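Long-range contacts in serine--tRNA ligase (Pyrococcus horikoshii, PDB 2DQ0), which attaches serine to tRNA(Ser), and probably also to tRNA(Sec), in an ATP-dependent reaction, working as a class II synthetase homodimer: residues 16-21 with 105-110; 35-40 with 97-102; 228-233 with 349-354. All blocks are in the same frame, centred on the assembly; numbering follows the deposited sequence.

Interaction 1 (16-21 with 105-110); sequences NDLIKR and RLPNIT
The guanidinium group of Arg21 is sandwiched between Pro107, whose CB lies 3.6 Å above one face and toward its rim, and the methyl CG2 of Thr110 over the opposite face. At its edge sits the carbonyl oxygen of Asn108. Arg21 NH1 bonds to Asn108 O at 2.8 Å, with that oxygen tilted from the guanidinium plane, and Arg21 NE adds a weak bond to the same atom. The arginine chain runs extended from CG to NE past the proline, bringing Arg21 CD within 3.4 Å of Pro107 CG.

The second flat group, the carboxylate of Asp17, receives Thr110 twice. Thr110 N points almost straight at Asp17 OD1 (2.8 Å, 174°), reaching it on the syn side but 31° out of the carboxylate plane. Thr110 OG1 donates to the syn lone pair of Asp17 OD2 at 2.7 Å; the hydroxyl stands between its own backbone N and carbonyl carbon (chi1 72°), which leaves CG2 turned toward the arginine. Further along, Leu18 CD1 packs at 4.1 Å on Pro107 CG.

Helix 11-21 is thus fastened to the chain that leaves helix 72-103 for the catalytic core. Arg21 NH2 goes on to bond Gly349 O of that core. Arg21 serves the carbonyl of Asn108, Asp17 the amide and hydroxyl of Thr110, and their own ion pair is long; the positive charge of Arg21 nearby would nevertheless be expected to help keep Asp17 ionised in this buried setting.

Interaction 2 (35-40 with 97-102); sequences KLDTEW and KKIDYY
Leu36 and Ile99 meet where the two long helices of the N-terminal tRNA-binding arm, 28-65 and 72-103, run back antiparallel as a coiled coil. The local axes approach to 9.8 Å, with 150° between their N-to-C directions, and the two residues face each other as the closest CA pair.

The tight part is aliphatic. The side chains of Leu36 and Ile99 run alongside each other, head to tail, so that Leu36 CB lies 3.6 Å from Ile99 CG1. In Ile99 the CG1 branch is anti to the carbonyl carbon (chi1 -68°), and its extension carries CD1 over the turn of the facing helix, 3.9 Å from the backbone N of Asp37. The carboxylate of Asp37 is buried here too, its OD2 met by a salt bridge from Arg8 of helix 4-9. The same Ile99 methyl reaches Trp40 CB at 4.3 Å, one helical turn on from Leu36; it is this CB rather than the indole that meets Ile99, while the tryptophan side chain also packs on Val92 and Lys96 of helix 72-103.

Toward solvent the packing thins. Exposed Lys98 gives the contact its CB, while its chain stretches away beyond CG and its ammonium pairs with Glu94 on its own helix. Tyr102, partly exposed, comes in by its ring edge and also meets Trp29 edge-to-face.

Leu36 spans both regimes: its side chain crosses that of Lys98 at about a right angle, Leu36 CD1 lying 3.6 Å from Lys98 CB, and the same methyl sits near the plane of the Tyr102 ring, 4.2 Å from Tyr102 CE1.

Interaction 3 (228-233 with 349-354); sequences GSTSFE and GYVAAK
Thr230 lies opposite Val351 and Ser231 opposite Tyr350, their CA atoms 5.9 and 6.2 Å apart, where two irregular loops pass without forming a strand pair. Val351 fills one half of the contact, chiefly with CG2: Val351 CG2 lies 3.5 Å from the carbonyl oxygen Ser229 O and also packs on Thr230 CA. This branch is anti to the valine carbonyl carbon, whereas CG1 is anti to the backbone N (chi1 -168°). Thr230 CG2 adds a looser methyl contact, 4.0 Å from Val351 CG2.

Both loops belong to the class II catalytic region: segment 228-233 links helix 223-227 to helix 234-237, and segment 349-354 leads into strand 354-362 of the mixed, largely antiparallel sheet. The side chain of Thr230 is about 8 Å from the bound seryl-adenylate analogue, so the contact lies beside the active site.

Tyr350 makes the other half. Ser231 CB approaches its ring obliquely, 3.7 Å from Tyr350 CD2. Glu233, bent at chi2 (103°), brings OE1 over one face of the ring, carboxylate and ring planes 90° apart, and Glu233 OE2 comes to 3.9 Å from Tyr350 CZ. A weak bond from Ser231 OG to Glu233 OE1, 3.1 Å long, ties the two residues beside the ring. The phenol hydroxyl is hydrogen-bonded to Glu23 and Lys26 near the base of the N-terminal arm.

Interactions 1 and 2 belong to the N-terminal tRNA-binding region, their centres about 19 Å apart; the helical hairpin carrying interaction 2 lies in sequence between the two segments of interaction 1. Interaction 3 comes later in the chain, in the catalytic region, its centre about 11 Å from that of interaction 1 and about 21 Å from that of interaction 2. Interactions 1 and 3 touch directly: Asn108 N probably bonds Tyr350 O at 2.9 Å. The 105-110 and 349-354 segments thereby join the arm's base to the catalytic core, whereas interaction 2 packs the two helices of the projecting coiled coil against each other near its base.

Interaction 1 (16-21 with 105-110)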
loop_
_atom_site.group_PDB
_atom_site.type_symbol
_atom_site.label_atom_id
_atom_site.label_comp_id
_atom_site.label_asym_id
_atom_site.label_seq_id
_atom_site.Cartn_x
_atom_site.Cartn_y
_atom_site.Cartn_z
ATOM N N ASN A 16 36.265 -8.802 15.048
ATOM C CA ASN A 16 36.858 -7.570 14.553
ATOM C C ASN A 16 35.928 -6.824 13.602
ATOM O O ASN A 16 35.958 -5.587 13.541
ATOM C CB ASN A 16 38.203 -7.841 13.857
ATOM C CG ASN A 16 39.290 -8.293 14.832
ATOM O OD1 ASN A 16 39.273 -7.942 16.015
ATOM N ND2 ASN A 16 40.249 -9.063 14.328
ATOM N N ASP A 17 35.101 -7.564 12.864
ATOM C CA ASP A 17 34.197 -6.912 11.931
ATOM C C ASP A 17 33.121 -6.207 12.754
ATOM O O ASP A 17 32.737 -5.068 12.462
ATOM C CB ASP A 17 33.576 -7.930 10.974
ATOM C CG ASP A 17 33.297 -7.336 9.588
ATOM O OD1 ASP A 17 32.124 -7.306 9.172
ATOM O OD2 ASP A 17 34.256 -6.903 8.912
ATOM N N LEU A 18 32.658 -6.893 13.795
ATOM C CA LEU A 18 31.657 -6.353 14.703
ATOM C C LEU A 18 32.164 -5.028 15.250
ATOM O O LEU A 18 31.388 -4.093 15.457
ATOM C CB LEU A 18 31.439 -7.322 15.851
ATOM C CG LEU A 18 30.121 -8.091 15.912
ATOM C CD1 LEU A 18 29.638 -8.472 14.526
ATOM C CD2 LEU A 18 30.314 -9.309 16.794
ATOM N N ILE A 19 33.472 -4.945 15.484
ATOM C CA ILE A 19 34.053 -3.716 15.999
ATOM C C ILE A 19 34.162 -2.672 14.890
ATOM O O ILE A 19 33.964 -1.483 15.134
ATOM C CB ILE A 19 35.425 -3.979 16.660
ATOM C CG1 ILE A 19 35.211 -4.775 17.951
ATOM C CG2 ILE A 19 36.115 -2.663 17.011
ATOM C CD1 ILE A 19 36.476 -5.307 18.557
ATOM N N LYS A 20 34.460 -3.103 13.670
ATOM C CA LYS A 20 34.535 -2.151 12.570
ATOM C C LYS A 20 33.125 -1.606 12.328
ATOM O O LYS A 20 32.951 -0.526 11.759
ATOM C CB LYS A 20 35.008 -2.829 11.287
ATOM C CG LYS A 20 36.457 -3.231 11.228
ATOM C CD LYS A 20 36.741 -3.907 9.877
ATOM C CE LYS A 20 38.108 -4.577 9.848
ATOM N NZ LYS A 20 38.232 -5.553 8.731
ATOM N N ARG A 21 32.122 -2.368 12.763
ATOM C CA ARG A 21 30.729 -1.989 12.563
ATOM C C ARG A 21 30.156 -1.165 13.681
ATOM O O ARG A 21 29.129 -0.545 13.509
ATOM C CB ARG A 21 29.848 -3.226 12.388
ATOM C CG ARG A 21 29.750 -3.769 10.975
ATOM C CD ARG A 21 28.868 -5.019 10.974
ATOM N NE ARG A 21 28.618 -5.536 9.631
ATOM C CZ ARG A 21 27.836 -4.954 8.732
ATOM N NH1 ARG A 21 27.681 -5.515 7.548
ATOM N NH2 ARG A 21 27.202 -3.819 9.014
ATOM N N ARG A 105 20.761 -12.565 14.585
ATOM C CA ARG A 105 20.915 -11.220 15.058
ATOM C C ARG A 105 22.325 -10.674 14.907
ATOM O O ARG A 105 22.718 -9.744 15.606
ATOM C CB ARG A 105 20.392 -11.149 16.501
ATOM C CG ARG A 105 18.929 -10.662 16.568
ATOM C CD ARG A 105 18.141 -11.184 17.764
ATOM N NE ARG A 105 17.748 -12.552 17.495
ATOM C CZ ARG A 105 16.505 -12.999 17.567
ATOM N NH1 ARG A 105 15.534 -12.175 17.908
ATOM N NH2 ARG A 105 16.243 -14.270 17.282
ATOM N N LEU A 106 23.081 -11.253 13.977
ATOM C CA LEU A 106 24.436 -10.797 13.700
ATOM C C LEU A 106 24.491 -10.264 12.266
ATOM O O LEU A 106 23.947 -10.860 11.350
ATOM C CB LEU A 106 25.443 -11.933 13.921
ATOM C CG LEU A 106 25.718 -12.286 15.395
ATOM C CD1 LEU A 106 26.578 -13.541 15.481
ATOM C CD2 LEU A 106 26.414 -11.113 16.091
ATOM N N PRO A 107 25.133 -9.114 12.063
ATOM C CA PRO A 107 25.207 -8.555 10.716
ATOM C C PRO A 107 26.149 -9.287 9.796
ATOM O O PRO A 107 27.081 -9.944 10.244
ATOM C CB PRO A 107 25.664 -7.115 10.962
ATOM C CG PRO A 107 26.580 -7.265 12.101
ATOM C CD PRO A 107 25.813 -8.237 13.028
ATOM N N ASN A 108 25.907 -9.138 8.497
ATOM C CA ASN A 108 26.736 -9.770 7.492
ATOM C C ASN A 108 28.165 -9.277 7.655
ATOM O O ASN A 108 28.396 -8.143 8.068
ATOM C CB ASN A 108 26.238 -9.433 6.086
ATOM C CG ASN A 108 26.657 -10.480 5.061
ATOM O OD1 ASN A 108 26.265 -10.426 3.894
ATOM N ND2 ASN A 108 27.457 -11.448 5.504
ATOM N N ILE A 109 29.118 -10.152 7.353
ATOM C CA ILE A 109 30.517 -9.808 7.438
ATOM C C ILE A 109 30.780 -8.880 6.265
ATOM O O ILE A 109 30.362 -9.162 5.139
ATOM C CB ILE A 109 31.404 -11.055 7.310
ATOM C CG1 ILE A 109 31.043 -12.060 8.402
ATOM C CG2 ILE A 109 32.879 -10.665 7.432
ATOM C CD1 ILE A 109 31.225 -11.525 9.795
ATOM N N THR A 110 31.463 -7.770 6.537
ATOM C CA THR A 110 31.772 -6.791 5.504
ATOM C C THR A 110 32.878 -7.285 4.591
ATOM O O THR A 110 33.737 -8.078 4.994
ATOM C CB THR A 110 32.251 -5.442 6.102
ATOM O OG1 THR A 110 33.568 -5.601 6.646
ATOM C CG2 THR A 110 31.299 -4.961 7.199
#

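Interaction 2 (35-40 with 97-102)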
loop_
_atom_site.group_PDB
_atom_site.type_symbol
_atom_site.label_atom_id
_atom_site.label_comp_id
_atom_site.label_asym_id
_atom_site.label_seq_id
_atom_site.Cartn_x
_atom_site.Cartn_y
_atom_site.Cartn_z
ATOM N N LYS A 35 30.606 -21.573 22.913
ATOM C CA LYS A 35 30.450 -22.468 24.049
ATOM C C LYS A 35 29.136 -23.231 23.928
ATOM O O LYS A 35 28.998 -24.347 24.446
ATOM C CB LYS A 35 30.530 -21.697 25.387
ATOM C CG LYS A 35 29.210 -21.375 26.061
ATOM C CD LYS A 35 29.154 -21.906 27.494
ATOM C CE LYS A 35 30.204 -21.243 28.372
ATOM N NZ LYS A 35 30.268 -21.822 29.747
ATOM N N LEU A 36 28.172 -22.638 23.235
ATOM C CA LEU A 36 26.887 -23.291 23.059
ATOM C C LEU A 36 27.053 -24.379 22.017
ATOM O O LEU A 36 26.566 -25.491 22.189
ATOM C CB LEU A 36 25.818 -22.295 22.592
ATOM C CG LEU A 36 25.152 -21.343 23.582
ATOM C CD1 LEU A 36 24.050 -20.589 22.840
ATOM C CD2 LEU A 36 24.568 -22.108 24.764
ATOM N N ASP A 37 27.743 -24.042 20.933
ATOM C CA ASP A 37 27.980 -24.980 19.846
ATOM C C ASP A 37 28.737 -26.168 20.404
ATOM O O ASP A 37 28.446 -27.314 20.079
ATOM C CB ASP A 37 28.806 -24.310 18.740
ATOM C CG ASP A 37 28.887 -25.150 17.467
ATOM O OD1 ASP A 37 27.828 -25.467 16.894
ATOM O OD2 ASP A 37 30.007 -25.481 17.031
ATOM N N THR A 38 29.713 -25.886 21.254
ATOM C CA THR A 38 30.499 -26.939 21.850
ATOM C C THR A 38 29.620 -27.835 22.704
ATOM O O THR A 38 29.675 -29.059 22.592
ATOM C CB THR A 38 31.661 -26.339 22.657
ATOM O OG1 THR A 38 32.738 -26.070 21.753
ATOM C CG2 THR A 38 32.148 -27.291 23.746
ATOM N N GLU A 39 28.798 -27.235 23.548
ATOM C CA GLU A 39 27.905 -28.019 24.382
ATOM C C GLU A 39 26.989 -28.876 23.482
ATOM O O GLU A 39 26.737 -30.067 23.749
ATOM C CB GLU A 39 27.092 -27.070 25.258
ATOM C CG GLU A 39 26.154 -27.749 26.231
ATOM C CD GLU A 39 25.703 -26.812 27.329
ATOM O OE1 GLU A 39 24.841 -27.226 28.139
ATOM O OE2 GLU A 39 26.221 -25.666 27.382
ATOM N N TRP A 40 26.521 -28.249 22.403
ATOM C CA TRP A 40 25.644 -28.872 21.415
ATOM C C TRP A 40 26.260 -30.159 20.870
ATOM O O TRP A 40 25.639 -31.221 20.926
ATOM C CB TRP A 40 25.382 -27.876 20.265
ATOM C CG TRP A 40 24.644 -28.429 19.059
ATOM C CD1 TRP A 40 23.393 -28.950 19.042
ATOM C CD2 TRP A 40 25.127 -28.503 17.706
ATOM N NE1 TRP A 40 23.060 -29.348 17.770
ATOM C CE2 TRP A 40 24.107 -29.084 16.931
ATOM C CE3 TRP A 40 26.322 -28.135 17.078
ATOM C CZ2 TRP A 40 24.241 -29.309 15.558
ATOM C CZ3 TRP A 40 26.457 -28.362 15.709
ATOM C CH2 TRP A 40 25.419 -28.944 14.967
ATOM N N LYS A 97 18.354 -23.548 19.426
ATOM C CA LYS A 97 17.488 -22.396 19.485
ATOM C C LYS A 97 18.269 -21.154 19.936
ATOM O O LYS A 97 18.175 -20.095 19.316
ATOM C CB LYS A 97 16.329 -22.711 20.442
ATOM C CG LYS A 97 15.062 -21.877 20.268
ATOM C CD LYS A 97 13.840 -22.687 20.694
ATOM C CE LYS A 97 13.688 -23.948 19.826
ATOM N NZ LYS A 97 12.582 -24.871 20.250
ATOM N N LYS A 98 19.044 -21.289 21.010
ATOM C CA LYS A 98 19.826 -20.171 21.536
ATOM C C LYS A 98 20.918 -19.778 20.548
ATOM O O LYS A 98 21.238 -18.597 20.396
ATOM C CB LYS A 98 20.456 -20.542 22.886
ATOM C CG LYS A 98 19.449 -20.942 23.968
ATOM C CD LYS A 98 20.153 -21.421 25.244
ATOM C CE LYS A 98 19.230 -22.244 26.159
ATOM N NZ LYS A 98 19.994 -23.106 27.130
ATOM N N ILE A 99 21.488 -20.764 19.866
ATOM C CA ILE A 99 22.534 -20.465 18.908
ATOM C C ILE A 99 21.990 -19.641 17.741
ATOM O O ILE A 99 22.558 -18.599 17.388
ATOM C CB ILE A 99 23.175 -21.761 18.360
ATOM C CG1 ILE A 99 23.962 -22.457 19.465
ATOM C CG2 ILE A 99 24.094 -21.446 17.192
ATOM C CD1 ILE A 99 24.290 -23.887 19.147
ATOM N N ASP A 100 20.893 -20.110 17.143
ATOM C CA ASP A 100 20.294 -19.421 16.008
ATOM C C ASP A 100 19.824 -18.019 16.368
ATOM O O ASP A 100 19.929 -17.101 15.554
ATOM C CB ASP A 100 19.133 -20.223 15.429
ATOM C CG ASP A 100 19.593 -21.452 14.680
ATOM O OD1 ASP A 100 20.660 -21.386 14.026
ATOM O OD2 ASP A 100 18.882 -22.480 14.728
ATOM N N TYR A 101 19.303 -17.854 17.579
ATOM C CA TYR A 101 18.851 -16.543 18.043
ATOM C C TYR A 101 19.941 -15.502 17.803
ATOM O O TYR A 101 19.671 -14.408 17.321
ATOM C CB TYR A 101 18.530 -16.593 19.523
ATOM C CG TYR A 101 18.167 -15.254 20.101
ATOM C CD1 TYR A 101 16.844 -14.838 20.143
ATOM C CD2 TYR A 101 19.152 -14.418 20.644
ATOM C CE1 TYR A 101 16.492 -13.618 20.721
ATOM C CE2 TYR A 101 18.824 -13.201 21.221
ATOM C CZ TYR A 101 17.485 -12.804 21.258
ATOM O OH TYR A 101 17.134 -11.597 21.824
ATOM N N TYR A 102 21.175 -15.850 18.152
ATOM C CA TYR A 102 22.302 -14.960 17.938
ATOM C C TYR A 102 22.659 -14.902 16.457
ATOM O O TYR A 102 22.903 -13.826 15.895
ATOM C CB TYR A 102 23.522 -15.438 18.721
ATOM C CG TYR A 102 23.351 -15.382 20.220
ATOM C CD1 TYR A 102 23.377 -16.548 20.989
ATOM C CD2 TYR A 102 23.162 -14.164 20.870
ATOM C CE1 TYR A 102 23.215 -16.499 22.362
ATOM C CE2 TYR A 102 23.005 -14.101 22.240
ATOM C CZ TYR A 102 23.028 -15.270 22.984
ATOM O OH TYR A 102 22.847 -15.213 24.345
#

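Interaction 3 (228-233 with 349-354)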
loop_
_atom_site.group_PDB
_atom_site.type_symbol
_atom_site.label_atom_id
_atom_site.label_comp_id
_atom_site.label_asym_id
_atom_site.label_seq_id
_atom_site.Cartn_x
_atom_site.Cartn_y
_atom_site.Cartn_z
ATOM N N GLY A 228 13.269 -12.413 6.973
ATOM C CA GLY A 228 14.211 -13.090 6.113
ATOM C C GLY A 228 14.978 -12.080 5.289
ATOM O O GLY A 228 16.018 -12.407 4.723
ATOM N N SER A 229 14.492 -10.840 5.262
ATOM C CA SER A 229 15.100 -9.785 4.447
ATOM C C SER A 229 15.933 -8.698 5.119
ATOM O O SER A 229 16.758 -8.062 4.447
ATOM C CB SER A 229 14.010 -9.099 3.618
ATOM O OG SER A 229 13.334 -9.998 2.751
ATOM N N THR A 230 15.712 -8.455 6.410
ATOM C CA THR A 230 16.462 -7.413 7.134
ATOM C C THR A 230 16.674 -7.785 8.576
ATOM O O THR A 230 16.395 -8.907 8.982
ATOM C CB THR A 230 15.746 -6.026 7.177
ATOM O OG1 THR A 230 14.367 -6.202 7.526
ATOM C CG2 THR A 230 15.864 -5.318 5.869
ATOM N N SER A 231 17.161 -6.823 9.353
ATOM C CA SER A 231 17.398 -7.067 10.760
ATOM C C SER A 231 16.117 -6.768 11.523
ATOM O O SER A 231 15.301 -5.934 11.110
ATOM C CB SER A 231 18.558 -6.213 11.288
ATOM O OG SER A 231 18.286 -4.839 11.162
ATOM N N PHE A 232 15.943 -7.473 12.628
ATOM C CA PHE A 232 14.763 -7.332 13.448
ATOM C C PHE A 232 14.480 -5.918 13.949
ATOM O O PHE A 232 13.337 -5.598 14.259
ATOM C CB PHE A 232 14.850 -8.325 14.603
ATOM C CG PHE A 232 14.800 -9.760 14.159
ATOM C CD1 PHE A 232 13.651 -10.277 13.584
ATOM C CD2 PHE A 232 15.899 -10.585 14.298
ATOM C CE1 PHE A 232 13.605 -11.595 13.156
ATOM C CE2 PHE A 232 15.859 -11.906 13.870
ATOM C CZ PHE A 232 14.714 -12.411 13.300
ATOM N N GLU A 233 15.502 -5.066 14.014
ATOM C CA GLU A 233 15.294 -3.692 14.470
ATOM C C GLU A 233 14.315 -2.960 13.553
ATOM O O GLU A 233 13.595 -2.056 13.992
ATOM C CB GLU A 233 16.614 -2.922 14.520
ATOM C CG GLU A 233 17.579 -3.420 15.571
ATOM C CD GLU A 233 18.693 -4.265 14.975
ATOM O OE1 GLU A 233 18.378 -5.200 14.203
ATOM O OE2 GLU A 233 19.881 -3.996 15.278
ATOM N N GLY A 349 24.895 -1.053 7.841
ATOM C CA GLY A 349 23.642 -1.782 7.973
ATOM C C GLY A 349 23.870 -3.285 7.946
ATOM O O GLY A 349 24.813 -3.772 7.323
ATOM N N TYR A 350 22.989 -4.016 8.620
ATOM C CA TYR A 350 23.085 -5.462 8.761
ATOM C C TYR A 350 23.078 -6.379 7.543
ATOM O O TYR A 350 23.817 -7.353 7.494
ATOM C CB TYR A 350 21.988 -5.939 9.716
ATOM C CG TYR A 350 22.348 -5.816 11.174
ATOM C CD1 TYR A 350 22.925 -4.642 11.663
ATOM C CD2 TYR A 350 22.144 -6.883 12.063
ATOM C CE1 TYR A 350 23.301 -4.526 12.991
ATOM C CE2 TYR A 350 22.512 -6.780 13.401
ATOM C CZ TYR A 350 23.098 -5.588 13.860
ATOM O OH TYR A 350 23.497 -5.445 15.178
ATOM N N VAL A 351 22.252 -6.078 6.557
ATOM C CA VAL A 351 22.140 -6.970 5.423
ATOM C C VAL A 351 23.283 -6.996 4.424
ATOM O O VAL A 351 23.670 -8.064 3.949
ATOM C CB VAL A 351 20.834 -6.693 4.657
ATOM C CG1 VAL A 351 20.581 -7.815 3.666
ATOM C CG2 VAL A 351 19.680 -6.553 5.643
ATOM N N ALA A 352 23.845 -5.836 4.114
ATOM C CA ALA A 352 24.889 -5.798 3.106
ATOM C C ALA A 352 26.303 -6.132 3.537
ATOM O O ALA A 352 26.689 -5.953 4.690
ATOM C CB ALA A 352 24.876 -4.440 2.420
ATOM N N ALA A 353 27.065 -6.638 2.579
ATOM C CA ALA A 353 28.475 -6.941 2.787
ATOM C C ALA A 353 29.223 -5.695 2.299
ATOM O O ALA A 353 30.261 -5.331 2.835
ATOM C CB ALA A 353 28.890 -8.150 1.959
ATOM N N LYS A 354 28.679 -5.058 1.267
ATOM C CA LYS A 354 29.243 -3.842 0.682
ATOM C C LYS A 354 28.089 -3.068 0.048
ATOM O O LYS A 354 27.150 -3.667 -0.502
ATOM C CB LYS A 354 30.292 -4.177 -0.380
ATOM C CG LYS A 354 30.912 -2.958 -1.023
ATOM C CD LYS A 354 31.983 -3.322 -2.030
ATOM C CE LYS A 354 32.728 -2.107 -2.532
ATOM N NZ LYS A 354 33.835 -2.525 -3.447
#